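Local atomic coordinates of thiosulfate sulfurtransferase (Pseudomonas aeruginosa, PDB entry 1YT8), a protein that probably transfers the sulfane sulfur of thiosulfate to cyanide, using rhodanese-like domains repeated along a single chain. Residues A[130-135]-A[188-193]; A[147-152]-A[161-166]; A[204-209]-A[213-218]. One frame throughout, in Å; residues are numbered along the deposited sequence.

Interaction 1 of 3, residues A[130-135]-A[188-193]; sequences PSLAAE and RVIVNC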
# COMPACT_ATOMS: atom_id res chain seq x y z
N PRO A 130 0.87 14.83 21.58
CA PRO A 130 -0.03 15.98 21.64
C PRO A 130 -0.99 16.08 20.46
O PRO A 130 -0.63 15.74 19.33
CB PRO A 130 0.92 17.17 21.69
CG PRO A 130 2.16 16.61 22.28
CD PRO A 130 2.27 15.28 21.58
N SER A 131 -2.20 16.56 20.73
CA SER A 131 -3.20 16.74 19.68
C SER A 131 -4.09 17.94 20.00
O SER A 131 -4.23 18.35 21.16
CB SER A 131 -4.04 15.47 19.50
OG SER A 131 -4.86 15.21 20.62
N LEU A 132 -4.69 18.50 18.95
CA LEU A 132 -5.59 19.64 19.06
C LEU A 132 -6.91 19.29 18.41
O LEU A 132 -6.94 18.64 17.37
CB LEU A 132 -4.99 20.86 18.34
CG LEU A 132 -3.76 21.49 18.98
CD1 LEU A 132 -3.13 22.48 18.01
CD2 LEU A 132 -4.17 22.18 20.27
N ALA A 133 -8.01 19.70 19.03
CA ALA A 133 -9.33 19.42 18.49
C ALA A 133 -9.54 20.25 17.23
O ALA A 133 -8.95 21.32 17.08
CB ALA A 133 -10.41 19.77 19.51
N ALA A 134 -10.37 19.75 16.32
CA ALA A 134 -10.66 20.48 15.09
C ALA A 134 -11.08 21.91 15.43
O ALA A 134 -10.68 22.87 14.76
CB ALA A 134 -11.78 19.79 14.32
N GLU A 135 -11.88 22.05 16.48
CA GLU A 135 -12.36 23.36 16.91
C GLU A 135 -11.24 24.25 17.41
O GLU A 135 -11.28 25.47 17.22
CB GLU A 135 -13.42 23.22 18.01
CG GLU A 135 -14.73 22.58 17.56
CD GLU A 135 -14.70 21.06 17.58
OE1 GLU A 135 -13.63 20.47 17.87
OE2 GLU A 135 -15.75 20.44 17.32
N ARG A 188 3.78 27.40 15.67
CA ARG A 188 3.21 26.09 15.98
C ARG A 188 3.23 25.24 14.72
O ARG A 188 3.01 25.74 13.62
CB ARG A 188 1.76 26.21 16.44
CG ARG A 188 1.55 27.08 17.66
CD ARG A 188 0.16 26.87 18.23
NE ARG A 188 -0.03 25.46 18.58
CZ ARG A 188 -0.69 25.03 19.64
NH1 ARG A 188 -1.25 25.89 20.48
NH2 ARG A 188 -0.78 23.73 19.86
N VAL A 189 3.48 23.94 14.89
CA VAL A 189 3.47 23.01 13.77
C VAL A 189 2.39 22.00 14.08
O VAL A 189 2.41 21.33 15.13
CB VAL A 189 4.84 22.31 13.60
CG1 VAL A 189 4.74 21.21 12.54
CG2 VAL A 189 5.89 23.33 13.17
N ILE A 190 1.41 21.92 13.19
CA ILE A 190 0.29 21.01 13.33
C ILE A 190 0.33 20.03 12.16
O ILE A 190 0.42 20.44 11.01
CB ILE A 190 -1.04 21.79 13.28
CG1 ILE A 190 -1.08 22.81 14.43
CG2 ILE A 190 -2.22 20.84 13.37
CD1 ILE A 190 -2.22 23.80 14.34
N VAL A 191 0.29 18.73 12.46
CA VAL A 191 0.33 17.71 11.42
C VAL A 191 -1.03 17.02 11.30
O VAL A 191 -1.64 16.66 12.31
CB VAL A 191 1.39 16.61 11.73
CG1 VAL A 191 1.48 15.63 10.56
CG2 VAL A 191 2.76 17.25 11.99
N ASN A 192 -1.52 16.86 10.07
CA ASN A 192 -2.80 16.19 9.86
C ASN A 192 -2.71 15.13 8.78
O ASN A 192 -1.74 15.08 8.02
CB ASN A 192 -3.89 17.19 9.43
CG ASN A 192 -3.85 17.51 7.94
OD1 ASN A 192 -3.14 18.42 7.50
ND2 ASN A 192 -4.60 16.75 7.14
N CYS A 193 -3.72 14.28 8.74
CA CYS A 193 -3.85 13.27 7.71
C CYS A 193 -5.37 13.21 7.58
O CYS A 193 -6.04 14.17 7.98
CB CYS A 193 -3.22 11.92 8.10
SG CYS A 193 -4.08 10.89 9.29
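Leu132 alone carries the side of 130-135 in this contact, meeting Arg188 and Ile190 within a rhodanese-like domain, whose parallel five-stranded sheet has 131-132 at one edge. Strand 215-218 lies between 131-132 and 188-192, so the two segments share no hydrogen bond and meet by side chains, over the sheet face covered by helix 134-142. Pro130 pairs through its backbone with Ala217 of that intervening strand. The CB of Ser131 is directed off the contact, and its OG is hydrogen-bonded to Arg219 NE. Leu132 is joined through its backbone to Ala217 and Arg219, while its side chain reaches across strand 215-218 toward 188-192. With CG anti to the carbonyl carbon (chi1 -70°), Leu132 brings CD1 to 3.2 Å from Arg188 NH2, a close approach that is oblique to the guanidinium plane. The same methyl lies 4.0 Å from Ile190 CD1, and Val137 and Leu140 of helix 134-142 add to this apolar cluster. The Arg188 chain bends at chi3 (58°), which brings NH2 back beside the end of Leu132. Ala133 then takes the N-cap position of helix 134-142, its N bonded to Glu136 OE1. At the far end of 188-193, Cys193 SG is covalently linked to the sulfite sulfur. Asn192 ND2, also hydrogen-bonded to Asp151 OD2, donates to Cys193 O at 3.1 Å, nearly straight at 164° but from above the carbonyl plane.

Interaction 2 of 3, residues A[147-152]-A[161-166]; sequences AVILDA and MSIPGG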
# COMPACT_ATOMS: atom_id res chain seq x y z
N ALA A 147 1.06 29.62 12.89
CA ALA A 147 1.08 28.17 12.88
C ALA A 147 0.97 27.68 11.46
O ALA A 147 0.38 28.33 10.61
CB ALA A 147 -0.10 27.64 13.69
N VAL A 148 1.56 26.52 11.19
CA VAL A 148 1.48 25.93 9.87
C VAL A 148 0.85 24.55 10.04
O VAL A 148 1.09 23.88 11.04
CB VAL A 148 2.87 25.80 9.19
CG1 VAL A 148 3.42 27.20 8.90
CG2 VAL A 148 3.83 25.01 10.06
N ILE A 149 0.01 24.17 9.09
CA ILE A 149 -0.65 22.87 9.13
C ILE A 149 -0.03 22.06 8.00
O ILE A 149 -0.15 22.41 6.83
CB ILE A 149 -2.17 23.02 8.91
CG1 ILE A 149 -2.75 23.95 9.99
CG2 ILE A 149 -2.85 21.65 8.99
CD1 ILE A 149 -4.25 24.17 9.90
N LEU A 150 0.65 20.98 8.38
CA LEU A 150 1.33 20.12 7.41
C LEU A 150 0.57 18.81 7.23
O LEU A 150 0.32 18.09 8.20
CB LEU A 150 2.76 19.86 7.87
CG LEU A 150 3.51 21.11 8.35
CD1 LEU A 150 4.93 20.72 8.74
CD2 LEU A 150 3.54 22.17 7.25
N ASP A 151 0.22 18.51 5.98
CA ASP A 151 -0.52 17.30 5.63
C ASP A 151 0.46 16.19 5.28
O ASP A 151 1.18 16.28 4.27
CB ASP A 151 -1.43 17.61 4.45
CG ASP A 151 -2.52 16.59 4.27
OD1 ASP A 151 -2.21 15.38 4.25
OD2 ASP A 151 -3.70 17.00 4.14
N ALA A 152 0.48 15.13 6.10
CA ALA A 152 1.42 14.02 5.92
C ALA A 152 1.05 12.91 4.93
O ALA A 152 1.78 11.92 4.81
CB ALA A 152 1.71 13.39 7.29
N MSE A 161 -8.83 16.67 -0.71
CA MSE A 161 -9.43 17.53 0.30
C MSE A 161 -8.34 17.86 1.31
O MSE A 161 -7.48 17.03 1.59
CB MSE A 161 -10.62 16.85 1.00
CG MSE A 161 -10.27 15.78 2.01
SE MSE A 161 -9.71 14.13 1.18
CE MSE A 161 -10.34 12.90 2.57
N SER A 162 -8.38 19.07 1.85
CA SER A 162 -7.36 19.49 2.80
C SER A 162 -7.86 20.51 3.81
O SER A 162 -8.90 21.14 3.63
CB SER A 162 -6.16 20.06 2.05
OG SER A 162 -6.57 21.06 1.13
N ILE A 163 -7.10 20.65 4.90
CA ILE A 163 -7.43 21.59 5.96
C ILE A 163 -7.02 22.98 5.44
O ILE A 163 -5.97 23.12 4.82
CB ILE A 163 -6.62 21.26 7.25
CG1 ILE A 163 -6.85 19.79 7.65
CG2 ILE A 163 -7.02 22.20 8.39
CD1 ILE A 163 -8.32 19.42 7.90
N PRO A 164 -7.85 24.01 5.68
CA PRO A 164 -7.54 25.37 5.21
C PRO A 164 -6.12 25.82 5.47
O PRO A 164 -5.64 25.78 6.61
CB PRO A 164 -8.56 26.22 5.97
CG PRO A 164 -9.75 25.32 6.02
CD PRO A 164 -9.13 23.98 6.40
N GLY A 165 -5.44 26.25 4.41
CA GLY A 165 -4.07 26.72 4.53
C GLY A 165 -3.03 25.62 4.64
O GLY A 165 -1.84 25.90 4.70
N GLY A 166 -3.49 24.37 4.67
CA GLY A 166 -2.57 23.25 4.78
C GLY A 166 -1.52 23.17 3.69
O GLY A 166 -1.76 23.58 2.55
O HOH W 1 -0.67 26.18 7.23
O HOH W 2 -4.35 19.50 4.88
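The methyl CD1 of Ile149 packs 3.7 Å from CG2 of Ile163, and this is the tight, apolar part of the contact. The two isoleucines cross at about a right angle; in Ile163 a chi1 of -54° sets CG1 beside the backbone N and leaves CG2 anti to it, facing Ile149. Beside them Gly166 CA makes a CA-H...O contact of 3.3 Å to Ile149 O, accompanying the backbone pairing of Ile149 with Ile167 that begins there. Ile163 and Gly166 close a type II beta turn through Gly166 N to Ile163 O, with Gly165 at the positive-phi position. The rest is looser and joined by water instead of direct hydrogen bonds. One water accepts from Ile149 N and donates to Gly165 O, both at 2.8 Å. A second donates to Asp151 OD2 at 2.7 Å and accepts from Ile163 N at 3.0 Å. Arg153, by a salt bridge, and Asn192 ND2 also hold OD2, which fixes the rotation of the carboxylate. Val137 of helix 134-142 touches Ile149, and Pro164 of the turn touches both Leu141 of that helix and Trp225 of helix 221-227; the loop then runs into edge strand 167-168, beside strand 147-151.

Interaction 3 of 3, residues A[204-209]-A[213-218]; sequences QSLLNA and NPVAAL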
# COMPACT_ATOMS: atom_id res chain seq x y z
N GLN A 204 4.89 12.76 16.28
CA GLN A 204 5.89 12.14 17.13
C GLN A 204 7.27 12.13 16.46
O GLN A 204 8.29 12.16 17.14
CB GLN A 204 5.46 10.72 17.52
CG GLN A 204 6.26 10.15 18.71
CD GLN A 204 6.17 11.03 19.96
OE1 GLN A 204 7.19 11.36 20.58
NE2 GLN A 204 4.96 11.41 20.33
N SER A 205 7.30 12.09 15.13
CA SER A 205 8.58 12.12 14.41
C SER A 205 9.30 13.43 14.72
O SER A 205 10.50 13.44 15.01
CB SER A 205 8.36 12.05 12.89
OG SER A 205 7.90 10.79 12.47
N LEU A 206 8.55 14.53 14.66
CA LEU A 206 9.10 15.85 14.93
C LEU A 206 9.56 15.99 16.38
O LEU A 206 10.57 16.63 16.66
CB LEU A 206 8.07 16.93 14.59
CG LEU A 206 7.73 17.05 13.09
CD1 LEU A 206 6.58 18.03 12.90
CD2 LEU A 206 8.96 17.52 12.32
N LEU A 207 8.82 15.39 17.30
CA LEU A 207 9.18 15.46 18.71
C LEU A 207 10.43 14.63 18.95
O LEU A 207 11.35 15.06 19.65
CB LEU A 207 8.04 14.94 19.58
CG LEU A 207 6.79 15.81 19.57
CD1 LEU A 207 5.64 15.10 20.28
CD2 LEU A 207 7.11 17.14 20.24
N ASN A 208 10.47 13.43 18.36
CA ASN A 208 11.63 12.55 18.51
C ASN A 208 12.89 13.20 17.93
O ASN A 208 13.99 13.03 18.45
CB ASN A 208 11.37 11.20 17.84
CG ASN A 208 10.43 10.31 18.64
OD1 ASN A 208 9.98 10.69 19.73
ND2 ASN A 208 10.14 9.12 18.12
N ALA A 209 12.71 13.95 16.84
CA ALA A 209 13.81 14.65 16.19
C ALA A 209 14.17 15.91 16.99
O ALA A 209 15.15 16.59 16.68
CB ALA A 209 13.44 15.02 14.77
N ASN A 213 9.86 23.96 17.94
CA ASN A 213 8.47 24.39 17.80
C ASN A 213 7.48 23.55 18.60
O ASN A 213 7.67 22.35 18.78
CB ASN A 213 8.02 24.30 16.34
CG ASN A 213 8.97 24.98 15.39
OD1 ASN A 213 8.73 26.11 14.95
ND2 ASN A 213 10.05 24.29 15.06
N PRO A 214 6.39 24.18 19.08
CA PRO A 214 5.40 23.40 19.82
C PRO A 214 4.68 22.62 18.72
O PRO A 214 4.25 23.20 17.73
CB PRO A 214 4.52 24.47 20.47
CG PRO A 214 4.62 25.62 19.50
CD PRO A 214 6.08 25.62 19.11
N VAL A 215 4.58 21.30 18.88
CA VAL A 215 3.96 20.46 17.86
C VAL A 215 2.74 19.70 18.36
O VAL A 215 2.65 19.35 19.53
CB VAL A 215 4.97 19.41 17.32
CG1 VAL A 215 4.46 18.81 16.01
CG2 VAL A 215 6.34 20.04 17.13
N ALA A 216 1.80 19.45 17.46
CA ALA A 216 0.59 18.71 17.81
C ALA A 216 -0.09 18.16 16.58
O ALA A 216 0.04 18.71 15.48
CB ALA A 216 -0.38 19.61 18.58
N ALA A 217 -0.82 17.07 16.75
CA ALA A 217 -1.54 16.48 15.63
C ALA A 217 -2.94 17.07 15.59
O ALA A 217 -3.50 17.41 16.64
CB ALA A 217 -1.62 14.97 15.80
N LEU A 218 -3.49 17.24 14.39
CA LEU A 218 -4.87 17.70 14.29
C LEU A 218 -5.63 16.42 14.61
O LEU A 218 -5.58 15.45 13.84
CB LEU A 218 -5.21 18.15 12.87
CG LEU A 218 -6.71 18.31 12.60
CD1 LEU A 218 -7.32 19.32 13.57
CD2 LEU A 218 -6.93 18.76 11.16
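In the beta-alpha-beta unit formed by strand 188-192, helix 197-208 and strand 215-218, the end of the helix is seated on the next, parallel strand by Leu206 and Leu207, which both pack on Val215. The contact is wholly apolar, without a hydrogen bond between the segments. Leu206 projects its CD1 onto Val215 CG1 at 3.8 Å, the two side chains crossing at about a right angle. Val215 offers that methyl because CG1 stands anti to its backbone N (chi1 -164°), placing it on the side of Leu206. Leu207, one residue on around the helix, leaves its backbone on a different bearing, yet its end swings in and CD2 lies 4.3 Å from Val215 CB. The valine is thus met from two directions, by one close contact and one more relaxed. Regular backbone bonding continues here, Asn208 N to Gln204 O and Ala209 N to Ser205 O. Polar residues of the same turns have partners off this interface: Ser205 OG is bonded to Ile201 O and Trp341 NE1, and Asn208 OD1 to Arg127 NH1. Leu206 also touches Val189 of strand 188-192 and Val175 and Val178 of helix 174-181, while Leu207 reaches Pro130, so the helix end also touches strand 188-192 and the residue before edge strand 131-132.

All three contacts belong to one rhodanese-like domain and share its parallel sheet, in which strand 188-192 lies between 147-151 and 215-218. Interaction 1 is partly buried, mixing a charged guanidinium with aliphatic methyls above the sheet, whereas interactions 2 and 3 are buried. Interaction 3 is purely aliphatic, between helix and strand; interaction 2 joins a strand to a turn and is bridged by two waters as well as by methyl packing. Probable backbone hydrogen bonds tie them together: Ile190 O and Leu150 N, 2.7 Å apart, connect interactions 1 and 2, and Val191 O and Leu218 N, at 2.8 Å, connect 1 and 3. Interactions 2 and 3 meet directly through Ile163 CD1 and Leu218 CD2, 3.6 Å apart.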